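Putative secreted cellulose-binding protein (Streptomyces coelicolor, PDB 4OY6) probably oxidises cellulose as a copper-dependent lytic polysaccharide monooxygenase of family AA10, helping to break down the polysaccharide. Local coordinates at residues S3-A8 / T99-D104; N49-N54 / G73-G78; H103-H108 / P145-E150; D111-Y116 / T166-S171. One frame throughout, in Å; residues are numbered along the deposited sequence.

Contact 1: S3-A8 / T99-D104; sequences SVVDPA and TVKLHD. With NA (sodium ion), chain L; ZN (zinc ion), chain G; ZN (zinc ion), chain H.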
# COMPACT_ATOMS: atom_id res chain seq x y z
N SER A 3 6.67 3.43 -4.80
CA SER A 3 5.57 3.18 -3.89
C SER A 3 4.54 4.29 -4.01
O SER A 3 4.76 5.29 -4.69
CB SER A 3 6.04 3.10 -2.42
OG SER A 3 5.04 2.54 -1.60
N VAL A 4 3.41 4.11 -3.33
CA VAL A 4 2.45 5.17 -3.14
C VAL A 4 2.93 6.05 -2.01
O VAL A 4 3.11 5.58 -0.88
CB VAL A 4 1.04 4.65 -2.86
CG1 VAL A 4 0.13 5.81 -2.52
CG2 VAL A 4 0.50 3.87 -4.06
N VAL A 5 3.21 7.31 -2.33
CA VAL A 5 3.72 8.27 -1.37
C VAL A 5 2.67 9.17 -0.76
O VAL A 5 2.86 9.71 0.32
CB VAL A 5 4.89 9.10 -1.96
CG1 VAL A 5 6.04 8.17 -2.33
CG2 VAL A 5 4.46 9.93 -3.16
N ASP A 6 1.53 9.30 -1.44
CA ASP A 6 0.41 10.09 -0.93
C ASP A 6 -0.86 9.50 -1.50
O ASP A 6 -1.00 9.40 -2.71
CB ASP A 6 0.49 11.57 -1.38
CG ASP A 6 1.66 12.30 -0.81
OD1 ASP A 6 1.60 12.70 0.36
OD2 ASP A 6 2.66 12.49 -1.55
N PRO A 7 -1.80 9.02 -0.64
CA PRO A 7 -1.68 8.81 0.80
C PRO A 7 -0.65 7.72 1.05
O PRO A 7 -0.73 6.65 0.45
CB PRO A 7 -3.10 8.40 1.20
CG PRO A 7 -3.66 7.73 -0.01
CD PRO A 7 -3.03 8.43 -1.18
N ALA A 8 0.31 7.97 1.92
CA ALA A 8 1.46 7.10 2.07
C ALA A 8 1.07 5.65 2.29
O ALA A 8 0.18 5.35 3.11
CB ALA A 8 2.31 7.55 3.23
N THR A 99 -6.19 11.98 -4.76
CA THR A 99 -5.20 11.54 -5.74
C THR A 99 -4.26 10.53 -5.12
O THR A 99 -3.68 10.77 -4.08
CB THR A 99 -4.39 12.74 -6.25
OG1 THR A 99 -5.28 13.68 -6.85
CG2 THR A 99 -3.35 12.32 -7.27
N VAL A 100 -4.12 9.39 -5.77
CA VAL A 100 -3.09 8.43 -5.43
C VAL A 100 -1.85 8.81 -6.21
O VAL A 100 -1.87 8.83 -7.46
CB VAL A 100 -3.53 6.99 -5.73
CG1 VAL A 100 -2.38 6.03 -5.50
CG2 VAL A 100 -4.74 6.63 -4.87
N LYS A 101 -0.79 9.15 -5.48
CA LYS A 101 0.47 9.58 -6.08
C LYS A 101 1.53 8.55 -5.80
O LYS A 101 1.81 8.22 -4.66
CB LYS A 101 0.92 10.94 -5.56
CG LYS A 101 2.21 11.41 -6.22
CD LYS A 101 2.63 12.76 -5.68
CE LYS A 101 3.97 13.19 -6.23
NZ LYS A 101 4.30 14.58 -5.79
N LEU A 102 2.12 8.06 -6.88
CA LEU A 102 3.24 7.18 -6.81
C LEU A 102 4.52 7.85 -7.28
O LEU A 102 4.52 8.61 -8.25
CB LEU A 102 3.05 5.95 -7.68
CG LEU A 102 1.94 5.03 -7.26
CD1 LEU A 102 0.68 5.35 -8.03
CD2 LEU A 102 2.40 3.58 -7.43
N HIS A 103 5.61 7.54 -6.59
CA HIS A 103 6.92 7.98 -7.01
C HIS A 103 7.65 6.74 -7.50
O HIS A 103 7.67 5.73 -6.80
CB HIS A 103 7.69 8.61 -5.85
CG HIS A 103 9.02 9.15 -6.26
ND1 HIS A 103 9.14 10.32 -6.97
CD2 HIS A 103 10.27 8.68 -6.09
CE1 HIS A 103 10.41 10.54 -7.24
NE2 HIS A 103 11.11 9.57 -6.70
N ASP A 104 8.26 6.87 -8.67
CA ASP A 104 8.99 5.79 -9.35
C ASP A 104 10.41 6.25 -9.65
O ASP A 104 10.60 7.15 -10.44
CB ASP A 104 8.26 5.40 -10.64
CG ASP A 104 8.94 4.29 -11.43
OD1 ASP A 104 9.94 3.71 -10.94
OD2 ASP A 104 8.43 4.02 -12.54
NA NA L . 8.06 11.99 -6.63
ZN ZN G . 3.24 13.43 1.60
ZN ZN H . 13.05 9.62 -6.64
O HOH W 1 3.54 11.38 2.21
O HOH W 2 4.67 13.45 -0.04
O HOH W 3 4.74 13.35 2.80
O HOH W 4 2.16 13.90 3.07
O HOH W 5 7.05 12.17 -4.85

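Contact 2: N49-N54 / G73-G78; sequences NGLYRN and GRTESG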
# COMPACT_ATOMS: atom_id res chain seq x y z
N ASN A 49 10.84 0.93 -1.60
CA ASN A 49 10.44 0.81 -3.00
C ASN A 49 10.42 -0.61 -3.55
O ASN A 49 10.19 -0.79 -4.74
CB ASN A 49 11.25 1.78 -3.89
CG ASN A 49 12.70 1.40 -4.09
OD1 ASN A 49 13.26 0.46 -3.53
ND2 ASN A 49 13.32 2.14 -5.00
N GLY A 50 10.64 -1.60 -2.70
CA GLY A 50 10.84 -2.96 -3.12
C GLY A 50 9.69 -3.94 -2.94
O GLY A 50 9.92 -5.15 -2.88
N LEU A 51 8.44 -3.43 -2.88
CA LEU A 51 7.30 -4.29 -2.61
C LEU A 51 6.64 -4.71 -3.92
O LEU A 51 5.62 -4.15 -4.33
CB LEU A 51 6.33 -3.59 -1.66
CG LEU A 51 5.51 -4.55 -0.77
CD1 LEU A 51 4.77 -3.75 0.28
CD2 LEU A 51 4.55 -5.43 -1.56
N TYR A 52 7.23 -5.71 -4.57
CA TYR A 52 6.81 -6.16 -5.88
C TYR A 52 6.84 -7.68 -5.98
O TYR A 52 7.53 -8.36 -5.19
CB TYR A 52 7.69 -5.56 -7.00
CG TYR A 52 9.10 -6.08 -6.95
CD1 TYR A 52 10.07 -5.51 -6.13
CD2 TYR A 52 9.46 -7.21 -7.67
CE1 TYR A 52 11.34 -6.05 -6.00
CE2 TYR A 52 10.73 -7.73 -7.58
CZ TYR A 52 11.67 -7.14 -6.73
OH TYR A 52 12.94 -7.67 -6.63
N ARG A 53 6.14 -8.19 -6.99
CA ARG A 53 6.25 -9.57 -7.45
C ARG A 53 6.51 -9.52 -8.95
O ARG A 53 5.93 -8.69 -9.66
CB ARG A 53 4.93 -10.36 -7.28
CG ARG A 53 4.42 -10.50 -5.88
CD ARG A 53 3.21 -11.41 -5.83
NE ARG A 53 3.58 -12.78 -5.96
CZ ARG A 53 3.96 -13.59 -4.98
NH1 ARG A 53 3.94 -13.20 -3.71
NH2 ARG A 53 4.31 -14.84 -5.26
N ASN A 54 7.33 -10.44 -9.43
CA ASN A 54 7.48 -10.67 -10.87
C ASN A 54 6.61 -11.83 -11.34
O ASN A 54 6.44 -12.80 -10.61
CB ASN A 54 8.93 -11.04 -11.20
CG ASN A 54 9.90 -9.92 -10.92
OD1 ASN A 54 9.55 -8.74 -10.94
ND2 ASN A 54 11.15 -10.30 -10.68
N GLY A 73 1.54 -10.90 -0.95
CA GLY A 73 1.65 -12.35 -0.89
C GLY A 73 2.97 -12.80 -0.27
O GLY A 73 3.59 -13.74 -0.76
N ARG A 74 3.40 -12.13 0.80
CA ARG A 74 4.64 -12.46 1.49
C ARG A 74 5.80 -12.43 0.50
O ARG A 74 6.68 -13.28 0.46
CB ARG A 74 4.55 -13.75 2.28
CG ARG A 74 3.53 -13.69 3.38
CD ARG A 74 3.41 -15.01 4.11
NE ARG A 74 2.40 -14.95 5.15
CZ ARG A 74 1.81 -16.00 5.71
NH1 ARG A 74 2.16 -17.23 5.35
NH2 ARG A 74 0.88 -15.81 6.63
N THR A 75 5.81 -11.37 -0.30
CA THR A 75 6.77 -11.27 -1.40
C THR A 75 8.18 -10.93 -0.87
O THR A 75 8.38 -10.67 0.32
CB THR A 75 6.34 -10.23 -2.45
OG1 THR A 75 7.05 -10.49 -3.64
CG2 THR A 75 6.56 -8.77 -2.02
N GLU A 76 9.16 -11.00 -1.77
CA GLU A 76 10.52 -10.56 -1.45
C GLU A 76 11.04 -11.24 -0.19
O GLU A 76 11.57 -10.62 0.74
CB GLU A 76 10.61 -9.03 -1.37
CG GLU A 76 10.51 -8.37 -2.74
CD GLU A 76 11.75 -8.59 -3.56
OE1 GLU A 76 12.77 -7.93 -3.25
OE2 GLU A 76 11.74 -9.44 -4.48
N SER A 77 10.92 -12.56 -0.18
CA SER A 77 11.49 -13.40 0.87
C SER A 77 10.98 -13.00 2.26
O SER A 77 11.70 -13.14 3.25
CB SER A 77 13.03 -13.33 0.78
OG SER A 77 13.49 -13.75 -0.50
N GLY A 78 9.75 -12.53 2.32
CA GLY A 78 9.12 -12.20 3.58
C GLY A 78 9.47 -10.85 4.19
O GLY A 78 9.04 -10.55 5.29
O HOH W 6 14.80 -6.78 -5.07
O HOH W 7 9.49 -10.56 -5.49
O HOH W 8 6.16 -15.02 -2.10

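Contact 3: H103-H108 / P145-E150; sequences HDQASH and PSQNYE. With NA (sodium ion), chain L; ZN (zinc ion), chain H; CU (copper (II) ion), chain B.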
# COMPACT_ATOMS: atom_id res chain seq x y z
N HIS A 103 5.61 7.54 -6.59
CA HIS A 103 6.92 7.98 -7.01
C HIS A 103 7.65 6.74 -7.50
O HIS A 103 7.67 5.73 -6.80
CB HIS A 103 7.69 8.61 -5.85
CG HIS A 103 9.02 9.15 -6.26
ND1 HIS A 103 9.14 10.32 -6.97
CD2 HIS A 103 10.27 8.68 -6.09
CE1 HIS A 103 10.41 10.54 -7.24
NE2 HIS A 103 11.11 9.57 -6.70
N ASP A 104 8.26 6.87 -8.67
CA ASP A 104 8.99 5.79 -9.35
C ASP A 104 10.41 6.25 -9.65
O ASP A 104 10.60 7.15 -10.44
CB ASP A 104 8.26 5.40 -10.64
CG ASP A 104 8.94 4.29 -11.43
OD1 ASP A 104 9.94 3.71 -10.94
OD2 ASP A 104 8.43 4.02 -12.54
N GLN A 105 11.37 5.60 -9.01
CA GLN A 105 12.78 5.93 -9.19
C GLN A 105 13.30 5.65 -10.61
O GLN A 105 14.32 6.19 -11.00
CB GLN A 105 13.65 5.17 -8.16
CG GLN A 105 13.27 5.36 -6.68
CD GLN A 105 13.40 6.79 -6.14
OE1 GLN A 105 13.10 7.77 -6.81
NE2 GLN A 105 13.83 6.89 -4.90
N ALA A 106 12.61 4.79 -11.34
CA ALA A 106 13.10 4.26 -12.61
C ALA A 106 12.28 4.70 -13.84
O ALA A 106 12.65 4.37 -14.96
CB ALA A 106 13.13 2.74 -12.54
N SER A 107 11.18 5.42 -13.66
CA SER A 107 10.33 5.80 -14.80
C SER A 107 9.96 4.62 -15.69
O SER A 107 10.12 4.65 -16.92
CB SER A 107 10.96 6.93 -15.62
OG SER A 107 11.24 8.05 -14.81
N HIS A 108 9.49 3.56 -15.07
CA HIS A 108 9.09 2.37 -15.83
C HIS A 108 7.85 2.55 -16.70
O HIS A 108 7.69 1.81 -17.66
CB HIS A 108 8.79 1.21 -14.90
CG HIS A 108 9.94 0.71 -14.11
ND1 HIS A 108 11.11 0.29 -14.68
CD2 HIS A 108 10.07 0.48 -12.78
CE1 HIS A 108 11.93 -0.14 -13.74
NE2 HIS A 108 11.31 -0.05 -12.58
N PRO A 145 6.45 6.57 -19.18
CA PRO A 145 7.51 6.71 -18.20
C PRO A 145 7.50 8.08 -17.54
O PRO A 145 7.42 9.11 -18.22
CB PRO A 145 8.77 6.51 -19.03
CG PRO A 145 8.34 5.60 -20.11
CD PRO A 145 6.95 6.04 -20.46
N SER A 146 7.59 8.09 -16.22
CA SER A 146 7.66 9.32 -15.44
C SER A 146 8.17 8.97 -14.05
O SER A 146 8.04 7.83 -13.62
CB SER A 146 6.28 9.98 -15.33
OG SER A 146 6.36 11.23 -14.68
N GLN A 147 8.74 9.96 -13.37
CA GLN A 147 9.12 9.77 -11.98
C GLN A 147 7.94 9.82 -11.01
O GLN A 147 8.09 9.42 -9.86
CB GLN A 147 10.18 10.78 -11.56
CG GLN A 147 11.55 10.44 -12.10
CD GLN A 147 12.61 10.85 -11.11
OE1 GLN A 147 12.80 12.04 -10.87
NE2 GLN A 147 13.27 9.87 -10.49
N ASN A 148 6.80 10.33 -11.46
CA ASN A 148 5.60 10.35 -10.64
C ASN A 148 4.39 9.99 -11.49
O ASN A 148 4.32 10.39 -12.65
CB ASN A 148 5.43 11.74 -10.00
CG ASN A 148 6.60 12.10 -9.12
OD1 ASN A 148 6.68 11.65 -7.96
ND2 ASN A 148 7.53 12.88 -9.65
N TYR A 149 3.46 9.26 -10.90
CA TYR A 149 2.16 8.96 -11.51
C TYR A 149 1.07 9.42 -10.56
O TYR A 149 1.17 9.18 -9.35
CB TYR A 149 2.00 7.45 -11.80
CG TYR A 149 3.21 6.82 -12.43
CD1 TYR A 149 3.59 7.13 -13.73
CD2 TYR A 149 4.00 5.94 -11.73
CE1 TYR A 149 4.74 6.58 -14.29
CE2 TYR A 149 5.13 5.37 -12.28
CZ TYR A 149 5.51 5.70 -13.56
OH TYR A 149 6.66 5.16 -14.11
N GLU A 150 0.02 10.03 -11.09
CA GLU A 150 -1.13 10.43 -10.31
C GLU A 150 -2.40 9.78 -10.85
O GLU A 150 -2.66 9.81 -12.07
CB GLU A 150 -1.30 11.95 -10.32
CG GLU A 150 -0.18 12.67 -9.59
CD GLU A 150 -0.44 14.14 -9.35
OE1 GLU A 150 -1.48 14.67 -9.76
OE2 GLU A 150 0.43 14.77 -8.72
NA NA L . 8.06 11.99 -6.63
ZN ZN H . 13.05 9.62 -6.64
CU CU B . 12.04 -0.50 -10.81
O HOH W 5 7.05 12.17 -4.85

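Contact 4: D111-Y116 / T166-S171; sequences DYFLVY and TIWQAS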
# COMPACT_ATOMS: atom_id res chain seq x y z
N ASP A 111 1.44 -0.21 -17.29
CA ASP A 111 0.43 -0.75 -18.21
C ASP A 111 -0.97 -0.33 -17.74
O ASP A 111 -1.84 -0.03 -18.55
CB ASP A 111 0.50 -2.28 -18.28
CG ASP A 111 1.73 -2.79 -19.03
OD1 ASP A 111 2.52 -1.99 -19.59
OD2 ASP A 111 1.89 -4.02 -19.02
N TYR A 112 -1.15 -0.34 -16.42
CA TYR A 112 -2.38 0.07 -15.78
C TYR A 112 -2.12 0.15 -14.27
O TYR A 112 -1.17 -0.44 -13.75
CB TYR A 112 -3.53 -0.91 -16.05
CG TYR A 112 -3.26 -2.35 -15.69
CD1 TYR A 112 -3.50 -2.82 -14.40
CD2 TYR A 112 -2.72 -3.24 -16.60
CE1 TYR A 112 -3.24 -4.13 -14.05
CE2 TYR A 112 -2.48 -4.57 -16.26
CZ TYR A 112 -2.73 -5.01 -14.99
OH TYR A 112 -2.48 -6.30 -14.63
N PHE A 113 -3.02 0.87 -13.59
CA PHE A 113 -3.21 0.78 -12.15
C PHE A 113 -4.61 0.28 -11.87
O PHE A 113 -5.56 0.63 -12.56
CB PHE A 113 -3.07 2.16 -11.47
CG PHE A 113 -1.71 2.79 -11.65
CD1 PHE A 113 -0.68 2.48 -10.79
CD2 PHE A 113 -1.47 3.72 -12.65
CE1 PHE A 113 0.56 3.06 -10.93
CE2 PHE A 113 -0.22 4.31 -12.80
CZ PHE A 113 0.79 3.98 -11.94
N LEU A 114 -4.72 -0.55 -10.84
CA LEU A 114 -6.01 -0.92 -10.23
C LEU A 114 -6.02 -0.31 -8.84
O LEU A 114 -5.04 -0.43 -8.10
CB LEU A 114 -6.18 -2.43 -10.13
CG LEU A 114 -5.93 -3.22 -11.39
CD1 LEU A 114 -6.02 -4.72 -11.08
CD2 LEU A 114 -6.84 -2.82 -12.53
N VAL A 115 -7.13 0.32 -8.47
CA VAL A 115 -7.24 0.87 -7.13
C VAL A 115 -8.52 0.33 -6.51
O VAL A 115 -9.59 0.39 -7.11
CB VAL A 115 -7.28 2.42 -7.13
CG1 VAL A 115 -7.26 2.93 -5.70
CG2 VAL A 115 -6.13 3.00 -7.93
N TYR A 116 -8.37 -0.21 -5.31
CA TYR A 116 -9.46 -0.72 -4.51
C TYR A 116 -9.52 0.03 -3.18
O TYR A 116 -8.54 0.60 -2.74
CB TYR A 116 -9.27 -2.21 -4.18
CG TYR A 116 -9.12 -3.12 -5.37
CD1 TYR A 116 -7.87 -3.29 -5.98
CD2 TYR A 116 -10.21 -3.78 -5.92
CE1 TYR A 116 -7.72 -4.12 -7.06
CE2 TYR A 116 -10.07 -4.61 -7.02
CZ TYR A 116 -8.82 -4.78 -7.58
OH TYR A 116 -8.67 -5.59 -8.66
N THR A 166 -3.57 -0.24 -3.97
CA THR A 166 -3.17 0.18 -5.29
C THR A 166 -2.24 -0.87 -5.88
O THR A 166 -1.26 -1.26 -5.26
CB THR A 166 -2.42 1.53 -5.24
OG1 THR A 166 -3.28 2.54 -4.70
CG2 THR A 166 -1.94 1.95 -6.60
N ILE A 167 -2.61 -1.34 -7.07
CA ILE A 167 -1.82 -2.31 -7.81
C ILE A 167 -1.26 -1.62 -9.05
O ILE A 167 -2.01 -1.14 -9.89
CB ILE A 167 -2.65 -3.55 -8.19
CG1 ILE A 167 -3.28 -4.17 -6.93
CG2 ILE A 167 -1.79 -4.56 -8.93
CD1 ILE A 167 -4.11 -5.40 -7.15
N TRP A 168 0.07 -1.56 -9.12
CA TRP A 168 0.80 -0.94 -10.21
C TRP A 168 1.42 -2.03 -11.06
O TRP A 168 2.32 -2.73 -10.60
CB TRP A 168 1.88 -0.02 -9.66
CG TRP A 168 2.93 0.49 -10.61
CD1 TRP A 168 2.85 0.64 -11.96
CD2 TRP A 168 4.22 0.94 -10.22
NE1 TRP A 168 4.04 1.14 -12.44
CE2 TRP A 168 4.90 1.34 -11.39
CE3 TRP A 168 4.89 1.03 -8.99
CZ2 TRP A 168 6.21 1.81 -11.35
CZ3 TRP A 168 6.17 1.49 -8.95
CH2 TRP A 168 6.83 1.86 -10.13
N GLN A 169 0.94 -2.18 -12.29
CA GLN A 169 1.54 -3.10 -13.24
C GLN A 169 2.55 -2.29 -14.06
O GLN A 169 2.15 -1.43 -14.85
CB GLN A 169 0.49 -3.73 -14.16
CG GLN A 169 1.06 -4.68 -15.18
CD GLN A 169 1.60 -5.93 -14.57
OE1 GLN A 169 1.13 -6.40 -13.52
NE2 GLN A 169 2.57 -6.54 -15.26
N ALA A 170 3.84 -2.52 -13.82
CA ALA A 170 4.87 -1.74 -14.49
C ALA A 170 4.99 -2.16 -15.95
O ALA A 170 4.63 -3.29 -16.30
CB ALA A 170 6.19 -1.89 -13.77
N SER A 171 5.49 -1.27 -16.80
CA SER A 171 5.55 -1.53 -18.25
C SER A 171 6.83 -2.18 -18.76
O SER A 171 6.84 -2.66 -19.88
CB SER A 171 5.33 -0.22 -18.99
OG SER A 171 4.00 0.24 -18.80
O HOH W 9 3.79 -5.50 -17.77
O HOH W 10 4.29 -3.13 -21.24

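Contact 1: S3-A8 / T99-D104
S3 and H103 bind each other twice through their backbones, H103 N giving to S3 O at 3.1 Å and S3 N returning a bond to H103 O. The strands run antiparallel with a strong twist, 126° between their directions. Two residues further on the regular pairing is interrupted. K101 O takes V5 N at 2.9 Å and, more weakly, D6 N, while K101 N gives a nearly straight bond to D6 O at 2.8 Å. One residue thus faces two.

The apolar contacts gather on the face that carries V4, V100 and L102. V4 has CG1 anti to its own N (chi1 174°), which brings CG2 beside that N and against L102 CG at 3.7 Å. The same methyl meets V100 CG1 at 3.9 Å, and T166, L179 and S181 from other strands pack on V4 as well. With an alanine here both methyls go, and a gap would probably open between V100, L102 and the T166 and L179 side chains. At the bulge V5 CG1 lies against H103 CB.

Metal bonds hold the polar ends. D6 OD1 binds a zinc ion at 2.2 Å whose other ligands here are four waters; one of these also donates to D6 OD2, another to V5 O. The H103 ring serves two ions, ND1 a sodium at 2.0 Å and NE2 a second zinc.

The doubled partnership of V5 and D6 with K101 is a classic beta bulge, set in the strand that follows the copper ligand H1 in the immunoglobulin-like beta sandwich of AA10 enzymes.

Contact 2: N49-N54 / G73-G78
From G50 to R53 the chain runs at 127° to the G73-E76 stretch, and the CA atoms come nearest at R53 and T75, 6.3 Å apart. T75 makes the central bond: its hydroxyl, placed opposite the backbone N (chi1 -161°), gives its proton to Y52 O, with OG1 and O 2.7 Å apart. The donor comes in from out of the carbonyl plane, tilted 33° from it. The T75 methyl CG2 rests against L51 CD2 at 3.9 Å, while R53 CG passes close by OG1.

E76 folds back over Y52. Its CG lies above one face of the ring and 3.3 Å from G50 O, and the carboxylate reaches the phenol end, with OE2 3.2 Å from Y52 CZ. Two waters fasten this meeting: one joins Y52 OH to E76 OE1, the other donates to both Y52 O and E76 OE2. OE1 also has a salt bridge to R79, which helps fix the carboxylate. The R53 guanidinium turns its NH1 edge to G73 O in a weak bond of 3.0 Å, and the same nitrogen is bonded to G72 O.

The Y52 ring also meets the copper ligand H1 edge-to-face, which places this contact beside the copper site, about 7 Å from the ion to the Y52 side chain. Strand 52-54 pairs with strand 175-184, R53 bonding to T176 and packing on F178, while 73-78 belongs to the long loop between helix 60-63 and strand 92-93.

Contact 3: H103-H108 / P145-E150
D104 and Y149 form the buried, tightly packed half of this contact. The tyrosine hydroxyl gives its proton to the anti lone pair of D104 OD2, with OH and OD2 2.6 Å apart, and Y149 CE2 lies against D104 CB at 3.5 Å. Carboxylate and ring planes stand 47° apart. OD2 also accepts H108 N at 2.8 Å, while OD1 takes A106 N to close an Asx turn and bonds to the amino nitrogen of H1. The D104 backbone N-H adds an almost straight bond to Q147 O at 2.8 Å. Were D104 an alanine, Y149 OH and H108 N would probably lose their common acceptor and the loop bearing H108 become freer to shift.

The outer half is looser and held mainly by ions. N148 OD1 binds the sodium at 1.9 Å and thereby lies at the edge of the H103 ring, in its plane. Q105 OE1 binds, at 1.9 Å, the zinc ion that H103 NE2 also holds. Along the surface Q147 CG brushes S107 OG, and P145 CB sits by S107 O.

H108 NE2 binds the copper at 2.0 Å and with H1 belongs to the histidine brace, while A106 CB lies over one face of the H108 ring, toward its rim. Strand 97-104 runs between strands 2-6 and 148-154 here, and W168 of strand 161-170 packs against both D104 and Y149 from the facing sheet.

Contact 4: D111-Y116 / T166-S171
Y112 turns the face of its ring to Q169, whose CB stands over it 3.7 Å from the ring centroid and only 15° off the ring normal, a CH-pi contact. The tyrosine reaches this place because CG sits between its own N and carbonyl carbon (chi1 55°), which folds the ring back across the neighbouring strand. Q169 then runs on past CE2 toward the phenol end, and its amide finds its partners beyond the pair: OE1 takes T176 and NE2 gives to D174.

F113 and W168 occupy the other face. They lie side by side and point the same way; the F113 ring and the five-membered ring of W168 have planes 31° apart, and F113 CE1 touches W168 CD1 at 3.5 Å. W168 NE1 is tied to G109 O and the indole stacks on Y177, which together probably limit its rotation.

Further along, I167 sends CD1 to Y116 CE1 at 3.8 Å, and L114 CB meets I167 CB. These two residues also exchange backbone bonds, I167 N to L114 O being almost straight at 2.8 Å. At the opposite end S171 OG gives its proton to D111 OD1 from above the carboxylate plane, at 2.8 Å, and a water links that same oxygen to S171 O. D111 N bonds to Q169 O at 2.8 Å.

Strand 110-118 has strand 134-139 on its other edge, and strand 161-170 has 175-184. F60 of helix 60-63 covers Y112, L114, I167 and Q169, whereas F113, T166 and W168 face strand 97-104 of the second sheet across the sandwich core.

In the fold
Starting at the N terminus, strand 2-6 opens contact 1, which closes only when strand 97-104 arrives. Contact 2 is nested within that long, partly helical excursion and pins two of its parts together. At H103 and D104 contact 1 hands over to contact 3, and these two join the strands of the three-stranded antiparallel sheet. Contact 4 opens at D111 before contact 3 has closed at 145-150, and itself closes at 166-171, so the loops of contacts 3 and 4 cross. Contacts 2 and 4 both reach the mixed sheet. L102, D104 and Y149 meet F113 and W168 between the sheets, coupling contacts 1, 3 and 4 through the core.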